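PDB 4ZZ5: Glucanase/chitosanase from Paenibacillus fukuinensis, which probably hydrolyses O-glycosyl bonds of chitosan and glucan as a whole enzyme, this chain being one of its CBM32 chitosan-binding modules. Local coordinates for residues Ile50-Leu54 / Gly84-Trp90. Residues are numbered along the deposited sequence; the frame is centred on the assembly and turned at random.
Sequences IYINL and GSTPTNW
Tyr51 and Asn53, on the strand 48-54 of a CBM32 beta-sandwich, face segment 84-90, in the loop that joins strands 75-80 and 91-96 of the same sheet. No backbone hydrogen bond links the two segments; their CA atoms come nearest at Asn53 and Ser85, 7.3 Å apart, and side chains and water fill the gap. Strand 115-123 lies between 48-54 and 75-80 in the sheet, so the loop reaches across it, with Pro87 and Trp90 both resting on Phe115. Tyr51 CG sits between its backbone N and carbonyl carbon (chi1 71°), which sends the ring out to the loop. Pro87 meets that ring from the opposite direction: its CG lies over one face, 3.8 Å from the centroid of the Tyr51 ring and 22° off the normal, a CH-pi contact. The six-membered ring of Trp90 meets the Tyr51 ring obliquely, planes at 45°, and Trp90 CZ2 touches Tyr51 CD2 at 3.7 Å; Trp90 also makes a cation-pi contact with Arg117. Tyr51 thus packs against both residues while its hydroxyl reaches the loop backbone through water. Asn53 CG is anti to the backbone N, carrying the amide toward Gly84 and Ser85, while OD1 accepts from Gly55 N. Its ND2 donates to two waters, one of which in turn donates to Gly84 O; the other donates to Ser85 O at 2.8 Å. Ser85 O receives a second water bond, 3.0 Å long. The oxygen of that second water lies 2.6 Å from Tyr51 OH.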
# COMPACT_ATOMS: atom_id res chain seq x y z
N ILE A 50 3.74 2.91 1.27
CA ILE A 50 3.76 1.84 2.24
C ILE A 50 4.11 0.58 1.47
O ILE A 50 3.53 0.34 0.39
CB ILE A 50 2.41 1.69 2.97
CG1 ILE A 50 2.40 0.47 3.87
CG2 ILE A 50 1.21 1.65 2.05
CD1 ILE A 50 1.27 0.51 4.88
N TYR A 51 5.01 -0.24 1.98
CA TYR A 51 5.25 -1.57 1.38
C TYR A 51 5.10 -2.64 2.38
O TYR A 51 5.28 -2.44 3.63
CB TYR A 51 6.57 -1.65 0.60
CG TYR A 51 7.87 -1.64 1.34
CD1 TYR A 51 8.24 -2.77 2.07
CD2 TYR A 51 8.73 -0.62 1.22
CE1 TYR A 51 9.55 -2.71 2.70
CE2 TYR A 51 9.98 -0.59 1.83
CZ TYR A 51 10.30 -1.65 2.57
OH TYR A 51 11.58 -1.64 3.22
N ILE A 52 4.80 -3.83 1.90
CA ILE A 52 4.64 -5.07 2.65
C ILE A 52 5.69 -6.04 2.21
O ILE A 52 5.90 -6.21 0.98
CB ILE A 52 3.31 -5.67 2.38
CG1 ILE A 52 2.16 -4.67 2.66
CG2 ILE A 52 3.14 -6.99 3.15
CD1 ILE A 52 0.84 -5.07 2.05
N ASN A 53 6.43 -6.63 3.12
CA ASN A 53 7.30 -7.77 2.85
C ASN A 53 6.53 -9.02 2.94
O ASN A 53 6.10 -9.45 4.04
CB ASN A 53 8.41 -7.73 3.90
CG ASN A 53 9.46 -8.82 3.60
OD1 ASN A 53 9.22 -9.74 2.81
ND2 ASN A 53 10.64 -8.65 4.17
N LEU A 54 6.17 -9.69 1.81
CA LEU A 54 5.41 -10.89 1.84
C LEU A 54 6.16 -12.12 2.44
O LEU A 54 5.43 -13.12 2.76
CB LEU A 54 4.96 -11.23 0.38
CG LEU A 54 4.07 -10.19 -0.26
CD1 LEU A 54 3.83 -10.72 -1.71
CD2 LEU A 54 2.82 -9.91 0.45
N GLY A 84 16.59 -10.12 0.54
CA GLY A 84 16.73 -9.42 1.77
C GLY A 84 15.53 -8.75 2.28
O GLY A 84 14.39 -9.15 1.89
N SER A 85 15.63 -7.79 3.13
CA SER A 85 14.48 -7.11 3.74
C SER A 85 14.33 -5.64 3.49
O SER A 85 13.49 -4.93 4.10
CB SER A 85 14.46 -7.28 5.28
OG SER A 85 14.32 -8.69 5.53
N THR A 86 15.17 -5.14 2.54
CA THR A 86 15.27 -3.76 2.23
C THR A 86 15.19 -3.56 0.71
O THR A 86 16.15 -3.20 0.06
CB THR A 86 16.58 -3.12 2.75
OG1 THR A 86 16.60 -3.39 4.18
CG2 THR A 86 16.63 -1.61 2.48
N PRO A 87 14.00 -3.59 0.13
CA PRO A 87 13.87 -3.48 -1.30
C PRO A 87 14.23 -2.16 -1.84
O PRO A 87 13.91 -1.13 -1.13
CB PRO A 87 12.37 -3.74 -1.50
CG PRO A 87 11.73 -3.29 -0.19
CD PRO A 87 12.74 -3.72 0.84
N THR A 88 14.81 -2.14 -3.00
CA THR A 88 15.19 -0.85 -3.64
C THR A 88 14.74 -0.77 -5.13
O THR A 88 14.64 0.36 -5.58
CB THR A 88 16.75 -0.64 -3.69
OG1 THR A 88 17.33 -1.77 -4.30
CG2 THR A 88 17.32 -0.46 -2.24
N ASN A 89 14.38 -1.87 -5.75
CA ASN A 89 14.01 -1.88 -7.15
C ASN A 89 12.52 -2.20 -7.24
O ASN A 89 12.12 -3.28 -6.88
CB ASN A 89 14.81 -2.98 -7.84
CG ASN A 89 16.29 -2.70 -7.76
OD1 ASN A 89 16.74 -1.72 -8.34
ND2 ASN A 89 17.05 -3.55 -7.02
N TRP A 90 11.77 -1.24 -7.74
CA TRP A 90 10.32 -1.34 -7.83
C TRP A 90 9.86 -1.35 -9.27
O TRP A 90 10.46 -0.62 -10.12
CB TRP A 90 9.65 -0.16 -7.11
CG TRP A 90 9.94 -0.16 -5.62
CD1 TRP A 90 10.79 0.70 -5.00
CD2 TRP A 90 9.35 -1.01 -4.67
NE1 TRP A 90 10.76 0.36 -3.66
CE2 TRP A 90 9.93 -0.66 -3.42
CE3 TRP A 90 8.44 -2.03 -4.71
CZ2 TRP A 90 9.58 -1.36 -2.27
CZ3 TRP A 90 8.11 -2.70 -3.58
CH2 TRP A 90 8.70 -2.37 -2.34
O HOH W 1 12.43 -2.46 5.54
O HOH W 2 10.91 -5.66 4.75
O HOH W 3 12.39 -11.01 3.74